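Local coordinates for kinetochore-associated protein NSL1 homolog (Homo sapiens, PDB 5LSI), which forms part of the MIS12 complex, which is required for kinetochore formation and for normal chromosome alignment and segregation during mitosis, at residues Met26-Gly38 against Pro48-Ala60. Numbering follows the deposited sequence.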
ATOM      1  N   MET B  26       8.248  -4.734  -3.954  1.00 26.94           N
ATOM      2  CA  MET B  26       6.796  -4.838  -4.063  1.00 26.32           C
ATOM      3  C   MET B  26       6.165  -3.496  -4.419  1.00 25.30           C
ATOM      4  O   MET B  26       5.258  -3.431  -5.257  1.00 24.93           O
ATOM      5  CB  MET B  26       6.223  -5.369  -2.750  1.00 25.36           C
ATOM      6  CG  MET B  26       4.722  -5.197  -2.604  1.00 31.40           C
ATOM      7  SD  MET B  26       4.185  -5.390  -0.891  1.00 47.97           S
ATOM      8  CE  MET B  26       4.984  -3.992  -0.108  1.00 32.56           C
ATOM      9  N   LEU B  27       6.632  -2.411  -3.792  1.00 22.90           N
ATOM     10  CA  LEU B  27       6.100  -1.087  -4.105  1.00 23.09           C
ATOM     11  C   LEU B  27       6.414  -0.686  -5.541  1.00 25.69           C
ATOM     12  O   LEU B  27       5.605  -0.018  -6.197  1.00 23.63           O
ATOM     13  CB  LEU B  27       6.656  -0.050  -3.128  1.00 23.88           C
ATOM     14  CG  LEU B  27       6.186  -0.193  -1.676  1.00 25.20           C
ATOM     15  CD1 LEU B  27       6.804   0.881  -0.797  1.00 28.00           C
ATOM     16  CD2 LEU B  27       4.672  -0.147  -1.591  1.00 29.52           C
ATOM     17  N   GLN B  28       7.586  -1.078  -6.048  1.00 23.71           N
ATOM     18  CA  GLN B  28       7.909  -0.783  -7.442  1.00 25.85           C
ATOM     19  C   GLN B  28       6.928  -1.461  -8.389  1.00 24.22           C
ATOM     20  O   GLN B  28       6.484  -0.856  -9.373  1.00 22.69           O
ATOM     21  CB  GLN B  28       9.342  -1.211  -7.760  1.00 20.55           C
ATOM     22  CG  GLN B  28      10.396  -0.375  -7.058  1.00 22.15           C
ATOM     23  CD  GLN B  28      11.809  -0.818  -7.379  1.00 27.21           C
ATOM     24  OE1 GLN B  28      12.024  -1.711  -8.201  1.00 25.50           O
ATOM     25  NE2 GLN B  28      12.783  -0.186  -6.738  1.00 22.19           N
ATOM     26  N   LEU B  29       6.567  -2.714  -8.101  1.00 25.02           N
ATOM     27  CA  LEU B  29       5.595  -3.421  -8.934  1.00 25.55           C
ATOM     28  C   LEU B  29       4.234  -2.737  -8.890  1.00 28.49           C
ATOM     29  O   LEU B  29       3.627  -2.464  -9.934  1.00 29.13           O
ATOM     30  CB  LEU B  29       5.480  -4.879  -8.483  1.00 27.06           C
ATOM     31  CG  LEU B  29       6.691  -5.776  -8.757  1.00 27.07           C
ATOM     32  CD1 LEU B  29       6.565  -7.102  -8.025  1.00 27.86           C
ATOM     33  CD2 LEU B  29       6.852  -6.007 -10.249  1.00 24.69           C
ATOM     34  N   CYS B  30       3.735  -2.454  -7.683  1.00 26.02           N
ATOM     35  CA  CYS B  30       2.447  -1.785  -7.543  1.00 27.14           C
ATOM     36  C   CYS B  30       2.473  -0.358  -8.064  1.00 27.93           C
ATOM     37  O   CYS B  30       1.414   0.187  -8.389  1.00 27.49           O
ATOM     38  CB  CYS B  30       2.009  -1.784  -6.079  1.00 22.20           C
ATOM     39  SG  CYS B  30       1.756  -3.436  -5.411  1.00 28.39           S
ATOM     40  N   GLY B  31       3.651   0.262  -8.146  1.00 25.28           N
ATOM     41  CA  GLY B  31       3.732   1.613  -8.669  1.00 25.05           C
ATOM     42  C   GLY B  31       3.221   1.745 -10.087  1.00 27.41           C
ATOM     43  O   GLY B  31       2.872   2.851 -10.513  1.00 32.77           O
ATOM     44  N   ARG B  32       3.170   0.638 -10.831  1.00 30.31           N
ATOM     45  CA  ARG B  32       2.653   0.677 -12.192  1.00 32.58           C
ATOM     46  C   ARG B  32       1.187   1.083 -12.219  1.00 31.43           C
ATOM     47  O   ARG B  32       0.752   1.770 -13.148  1.00 31.37           O
ATOM     48  CB  ARG B  32       2.850  -0.687 -12.857  1.00 37.00           C
ATOM     49  CG  ARG B  32       2.328  -0.789 -14.280  1.00 43.87           C
ATOM     50  CD  ARG B  32       2.958  -1.974 -15.005  1.00 49.44           C
ATOM     51  NE  ARG B  32       2.151  -2.427 -16.137  1.00 59.98           N
ATOM     52  CZ  ARG B  32       2.201  -1.899 -17.356  1.00 60.04           C
ATOM     53  NH1 ARG B  32       3.022  -0.890 -17.613  1.00 57.25           N
ATOM     54  NH2 ARG B  32       1.425  -2.380 -18.321  1.00 61.77           N
ATOM     55  N   PHE B  33       0.416   0.685 -11.204  1.00 27.70           N
ATOM     56  CA  PHE B  33      -1.002   1.032 -11.174  1.00 28.84           C
ATOM     57  C   PHE B  33      -1.216   2.512 -10.878  1.00 31.79           C
ATOM     58  O   PHE B  33      -2.207   3.095 -11.334  1.00 33.32           O
ATOM     59  CB  PHE B  33      -1.729   0.153 -10.157  1.00 26.16           C
ATOM     60  CG  PHE B  33      -1.684  -1.309 -10.496  1.00 30.48           C
ATOM     61  CD1 PHE B  33      -2.705  -1.895 -11.224  1.00 34.97           C
ATOM     62  CD2 PHE B  33      -0.605  -2.090 -10.113  1.00 31.71           C
ATOM     63  CE1 PHE B  33      -2.658  -3.237 -11.550  1.00 32.53           C
ATOM     64  CE2 PHE B  33      -0.551  -3.430 -10.439  1.00 31.92           C
ATOM     65  CZ  PHE B  33      -1.578  -4.004 -11.158  1.00 35.13           C
ATOM     66  N   VAL B  34      -0.303   3.141 -10.136  1.00 26.91           N
ATOM     67  CA  VAL B  34      -0.386   4.587  -9.952  1.00 28.67           C
ATOM     68  C   VAL B  34      -0.104   5.307 -11.267  1.00 32.99           C
ATOM     69  O   VAL B  34      -0.758   6.305 -11.596  1.00 28.43           O
ATOM     70  CB  VAL B  34       0.574   5.042  -8.840  1.00 30.17           C
ATOM     71  CG1 VAL B  34       0.515   6.553  -8.678  1.00 30.77           C
ATOM     72  CG2 VAL B  34       0.234   4.347  -7.532  1.00 28.41           C
ATOM     73  N   GLN B  35       0.872   4.814 -12.038  1.00 30.66           N
ATOM     74  CA  GLN B  35       1.201   5.437 -13.317  1.00 33.78           C
ATOM     75  C   GLN B  35       0.025   5.381 -14.283  1.00 32.94           C
ATOM     76  O   GLN B  35      -0.198   6.322 -15.053  1.00 37.76           O
ATOM     77  CB  GLN B  35       2.426   4.758 -13.932  1.00 34.76           C
ATOM     78  CG  GLN B  35       3.684   4.872 -13.092  1.00 37.63           C
ATOM     79  CD  GLN B  35       4.245   6.277 -13.078  1.00 47.27           C
ATOM     80  OE1 GLN B  35       4.608   6.803 -12.026  1.00 53.51           O
ATOM     81  NE2 GLN B  35       4.327   6.893 -14.253  1.00 51.42           N
ATOM     82  N   LYS B  36      -0.745   4.290 -14.253  1.00 34.92           N
ATOM     83  CA  LYS B  36      -1.887   4.158 -15.150  1.00 37.92           C
ATOM     84  C   LYS B  36      -2.953   5.216 -14.893  1.00 38.83           C
ATOM     85  O   LYS B  36      -3.790   5.458 -15.767  1.00 40.84           O
ATOM     86  CB  LYS B  36      -2.504   2.763 -15.025  1.00 38.08           C
ATOM     87  CG  LYS B  36      -1.532   1.624 -15.264  1.00 43.97           C
ATOM     88  CD  LYS B  36      -0.837   1.740 -16.607  1.00 46.39           C
ATOM     89  CE  LYS B  36      -1.142   0.533 -17.483  1.00 54.49           C
ATOM     90  NZ  LYS B  36      -0.493   0.627 -18.822  1.00 60.43           N
ATOM     91  N   LEU B  37      -2.950   5.842 -13.714  1.00 40.02           N
ATOM     92  CA  LEU B  37      -3.869   6.944 -13.455  1.00 37.91           C
ATOM     93  C   LEU B  37      -3.592   8.149 -14.337  1.00 41.64           C
ATOM     94  O   LEU B  37      -4.498   8.962 -14.547  1.00 42.51           O
ATOM     95  CB  LEU B  37      -3.784   7.376 -11.996  1.00 36.82           C
ATOM     96  CG  LEU B  37      -4.322   6.412 -10.952  1.00 37.59           C
ATOM     97  CD1 LEU B  37      -3.639   6.718  -9.637  1.00 41.08           C
ATOM     98  CD2 LEU B  37      -5.830   6.563 -10.836  1.00 34.90           C
ATOM     99  N   GLY B  38      -2.361   8.285 -14.845  1.00 40.43           N
ATOM    100  CA  GLY B  38      -2.024   9.438 -15.659  1.00 42.86           C
ATOM    101  C   GLY B  38      -2.904   9.578 -16.883  1.00 48.04           C
ATOM    102  O   GLY B  38      -3.077  10.681 -17.400  1.00 52.31           O
ATOM    103  N   PRO B  48       3.286  16.391 -11.823  1.00 33.31           N
ATOM    104  CA  PRO B  48       3.368  16.563 -10.364  1.00 33.46           C
ATOM    105  C   PRO B  48       2.331  15.752  -9.604  1.00 31.52           C
ATOM    106  O   PRO B  48       2.618  15.304  -8.487  1.00 28.75           O
ATOM    107  CB  PRO B  48       3.157  18.072 -10.177  1.00 36.05           C
ATOM    108  CG  PRO B  48       2.381  18.487 -11.370  1.00 34.11           C
ATOM    109  CD  PRO B  48       2.914  17.651 -12.492  1.00 36.84           C
ATOM    110  N   ALA B  49       1.144  15.535 -10.179  1.00 29.22           N
ATOM    111  CA  ALA B  49       0.122  14.745  -9.497  1.00 30.52           C
ATOM    112  C   ALA B  49       0.539  13.286  -9.370  1.00 31.81           C
ATOM    113  O   ALA B  49       0.253  12.640  -8.354  1.00 28.89           O
ATOM    114  CB  ALA B  49      -1.213  14.856 -10.231  1.00 36.66           C
ATOM    115  N   LEU B  50       1.218  12.748 -10.387  1.00 29.73           N
ATOM    116  CA  LEU B  50       1.656  11.359 -10.322  1.00 28.00           C
ATOM    117  C   LEU B  50       2.797  11.185  -9.329  1.00 29.74           C
ATOM    118  O   LEU B  50       2.835  10.195  -8.591  1.00 28.14           O
ATOM    119  CB  LEU B  50       2.070  10.865 -11.709  1.00 34.01           C
ATOM    120  CG  LEU B  50       0.933  10.488 -12.662  1.00 36.55           C
ATOM    121  CD1 LEU B  50       1.483   9.886 -13.946  1.00 38.42           C
ATOM    122  CD2 LEU B  50      -0.033   9.523 -11.987  1.00 36.51           C
ATOM    123  N   ARG B  51       3.748  12.124  -9.307  1.00 28.51           N
ATOM    124  CA  ARG B  51       4.774  12.092  -8.270  1.00 28.94           C
ATOM    125  C   ARG B  51       4.146  12.162  -6.885  1.00 26.78           C
ATOM    126  O   ARG B  51       4.541  11.421  -5.975  1.00 27.45           O
ATOM    127  CB  ARG B  51       5.765  13.240  -8.463  1.00 30.50           C
ATOM    128  CG  ARG B  51       6.711  13.071  -9.651  1.00 32.12           C
ATOM    129  CD  ARG B  51       7.886  14.045  -9.569  1.00 36.77           C
ATOM    130  NE  ARG B  51       7.453  15.440  -9.537  1.00 30.43           N
ATOM    131  CZ  ARG B  51       7.292  16.198 -10.616  1.00 34.30           C
ATOM    132  NH1 ARG B  51       7.533  15.698 -11.821  1.00 36.77           N
ATOM    133  NH2 ARG B  51       6.892  17.455 -10.489  1.00 33.40           N
ATOM    134  N   ASP B  52       3.158  13.041  -6.712  1.00 28.45           N
ATOM    135  CA  ASP B  52       2.485  13.170  -5.423  1.00 27.44           C
ATOM    136  C   ASP B  52       1.754  11.882  -5.059  1.00 25.86           C
ATOM    137  O   ASP B  52       1.870  11.386  -3.931  1.00 27.41           O
ATOM    138  CB  ASP B  52       1.519  14.356  -5.465  1.00 30.34           C
ATOM    139  CG  ASP B  52       0.752  14.533  -4.172  1.00 36.72           C
ATOM    140  OD1 ASP B  52       1.316  14.243  -3.094  1.00 42.20           O
ATOM    141  OD2 ASP B  52      -0.420  14.960  -4.232  1.00 41.79           O
ATOM    142  N   ALA B  53       1.006  11.318  -6.013  1.00 25.23           N
ATOM    143  CA  ALA B  53       0.255  10.092  -5.748  1.00 23.84           C
ATOM    144  C   ALA B  53       1.181   8.924  -5.438  1.00 25.37           C
ATOM    145  O   ALA B  53       0.898   8.118  -4.545  1.00 26.73           O
ATOM    146  CB  ALA B  53      -0.645   9.756  -6.937  1.00 24.96           C
ATOM    147  N   GLN B  54       2.288   8.805  -6.176  1.00 25.59           N
ATOM    148  CA  GLN B  54       3.246   7.737  -5.915  1.00 24.93           C
ATOM    149  C   GLN B  54       3.836   7.855  -4.514  1.00 23.67           C
ATOM    150  O   GLN B  54       3.941   6.863  -3.782  1.00 25.04           O
ATOM    151  CB  GLN B  54       4.357   7.771  -6.966  1.00 26.64           C
ATOM    152  CG  GLN B  54       5.219   6.535  -6.977  1.00 32.42           C
ATOM    153  CD  GLN B  54       4.566   5.399  -7.732  1.00 42.65           C
ATOM    154  OE1 GLN B  54       3.979   4.498  -7.131  1.00 40.59           O
ATOM    155  NE2 GLN B  54       4.658   5.438  -9.059  1.00 36.64           N
ATOM    156  N   TRP B  55       4.231   9.074  -4.129  1.00 22.93           N
ATOM    157  CA  TRP B  55       4.839   9.305  -2.822  1.00 24.54           C
ATOM    158  C   TRP B  55       3.828   9.105  -1.697  1.00 24.19           C
ATOM    159  O   TRP B  55       4.170   8.582  -0.631  1.00 23.89           O
ATOM    160  CB  TRP B  55       5.444  10.711  -2.783  1.00 27.67           C
ATOM    161  CG  TRP B  55       5.906  11.150  -1.434  1.00 32.62           C
ATOM    162  CD1 TRP B  55       6.817  10.521  -0.626  1.00 39.81           C
ATOM    163  CD2 TRP B  55       5.486  12.320  -0.728  1.00 38.26           C
ATOM    164  NE1 TRP B  55       6.982  11.236   0.546  1.00 42.56           N
ATOM    165  CE2 TRP B  55       6.174  12.343   0.505  1.00 39.39           C
ATOM    166  CE3 TRP B  55       4.593  13.354  -1.018  1.00 43.77           C
ATOM    167  CZ2 TRP B  55       5.992  13.363   1.444  1.00 49.87           C
ATOM    168  CZ3 TRP B  55       4.413  14.365  -0.087  1.00 47.21           C
ATOM    169  CH2 TRP B  55       5.109  14.364   1.128  1.00 52.35           C
ATOM    170  N   THR B  56       2.577   9.517  -1.914  1.00 23.72           N
ATOM    171  CA  THR B  56       1.523   9.235  -0.944  1.00 25.03           C
ATOM    172  C   THR B  56       1.299   7.737  -0.810  1.00 24.30           C
ATOM    173  O   THR B  56       1.140   7.222   0.302  1.00 21.36           O
ATOM    174  CB  THR B  56       0.226   9.930  -1.362  1.00 27.25           C
ATOM    175  OG1 THR B  56       0.435  11.347  -1.408  1.00 26.94           O
ATOM    176  CG2 THR B  56      -0.885   9.618  -0.382  1.00 28.55           C
ATOM    177  N   PHE B  57       1.295   7.021  -1.936  1.00 23.34           N
ATOM    178  CA  PHE B  57       1.099   5.575  -1.903  1.00 23.17           C
ATOM    179  C   PHE B  57       2.216   4.889  -1.125  1.00 25.32           C
ATOM    180  O   PHE B  57       1.958   4.082  -0.225  1.00 26.24           O
ATOM    181  CB  PHE B  57       1.016   5.030  -3.330  1.00 22.71           C
ATOM    182  CG  PHE B  57       1.047   3.530  -3.412  1.00 25.23           C
ATOM    183  CD1 PHE B  57      -0.033   2.775  -2.987  1.00 21.34           C
ATOM    184  CD2 PHE B  57       2.156   2.875  -3.928  1.00 22.32           C
ATOM    185  CE1 PHE B  57      -0.006   1.392  -3.063  1.00 22.43           C
ATOM    186  CE2 PHE B  57       2.190   1.493  -4.012  1.00 22.59           C
ATOM    187  CZ  PHE B  57       1.111   0.751  -3.574  1.00 25.10           C
ATOM    188  N   GLU B  58       3.470   5.211  -1.450  1.00 22.67           N
ATOM    189  CA  GLU B  58       4.591   4.575  -0.764  1.00 25.87           C
ATOM    190  C   GLU B  58       4.643   4.966   0.707  1.00 22.71           C
ATOM    191  O   GLU B  58       4.978   4.138   1.561  1.00 26.13           O
ATOM    192  CB  GLU B  58       5.901   4.927  -1.468  1.00 27.06           C
ATOM    193  CG  GLU B  58       6.041   4.284  -2.836  1.00 26.72           C
ATOM    194  CD  GLU B  58       7.279   4.748  -3.581  1.00 40.91           C
ATOM    195  OE1 GLU B  58       7.841   5.805  -3.214  1.00 39.84           O
ATOM    196  OE2 GLU B  58       7.686   4.053  -4.537  1.00 38.94           O
ATOM    197  N   SER B  59       4.315   6.220   1.025  1.00 20.34           N
ATOM    198  CA  SER B  59       4.312   6.648   2.423  1.00 25.31           C
ATOM    199  C   SER B  59       3.260   5.904   3.234  1.00 24.06           C
ATOM    200  O   SER B  59       3.528   5.478   4.361  1.00 26.65           O
ATOM    201  CB  SER B  59       4.082   8.154   2.518  1.00 26.95           C
ATOM    202  OG  SER B  59       5.177   8.860   1.970  1.00 30.15           O
ATOM    203  N   ALA B  60       2.059   5.733   2.677  1.00 26.19           N
ATOM    204  CA  ALA B  60       1.001   5.051   3.415  1.00 24.07           C
ATOM    205  C   ALA B  60       1.389   3.615   3.733  1.00 26.06           C
ATOM    206  O   ALA B  60       1.082   3.108   4.818  1.00 26.26           O
ATOM    207  CB  ALA B  60      -0.306   5.090   2.625  1.00 26.16           C
TER
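Val34 enters as a knob among Leu50, Ala53, Gln54 and Phe57: with CG1 anti to the backbone N (chi1 178°), that methyl lies 3.8 Å from Ala53 CB, while CG2 is directed to Gln54 and Phe57. The Phe57 ring reaches across with its far end, CZ standing 3.7 Å from Cys30 CB and CE2 3.8 Å from Leu27 CD2. At the opposite end Leu50 CD2 abuts the backbone, 3.3 Å from Val34 O. Gln54, bent at chi2 (81°), folds its amide over Gly31; OE1 comes to 3.3 Å from Gly31 CA, and NE2 gives Gly31 O a weak, nearly straight hydrogen bond of 3.5 Å. The Gln35 amide lies nearly coplanar with that of Gln54. With an alanine in place of Gln54, Gly31 O would probably lose this donor and a gap would open beside Val34. Both segments belong to a helical hairpin, of helices 20-35 and 46-62, in this N-terminal fragment of the protein; the axes of 26-35 and 48-60 run roughly antiparallel (141°), 9.7 Å apart at closest approach, and another protein's chain packs on Met26 and Leu37. Because Gln54 OE1 is buried without a partner and the one assigned cross-helix hydrogen bond is weak, cohesion here probably comes mainly from the fit of Leu27, Val34, Leu50 and Phe57.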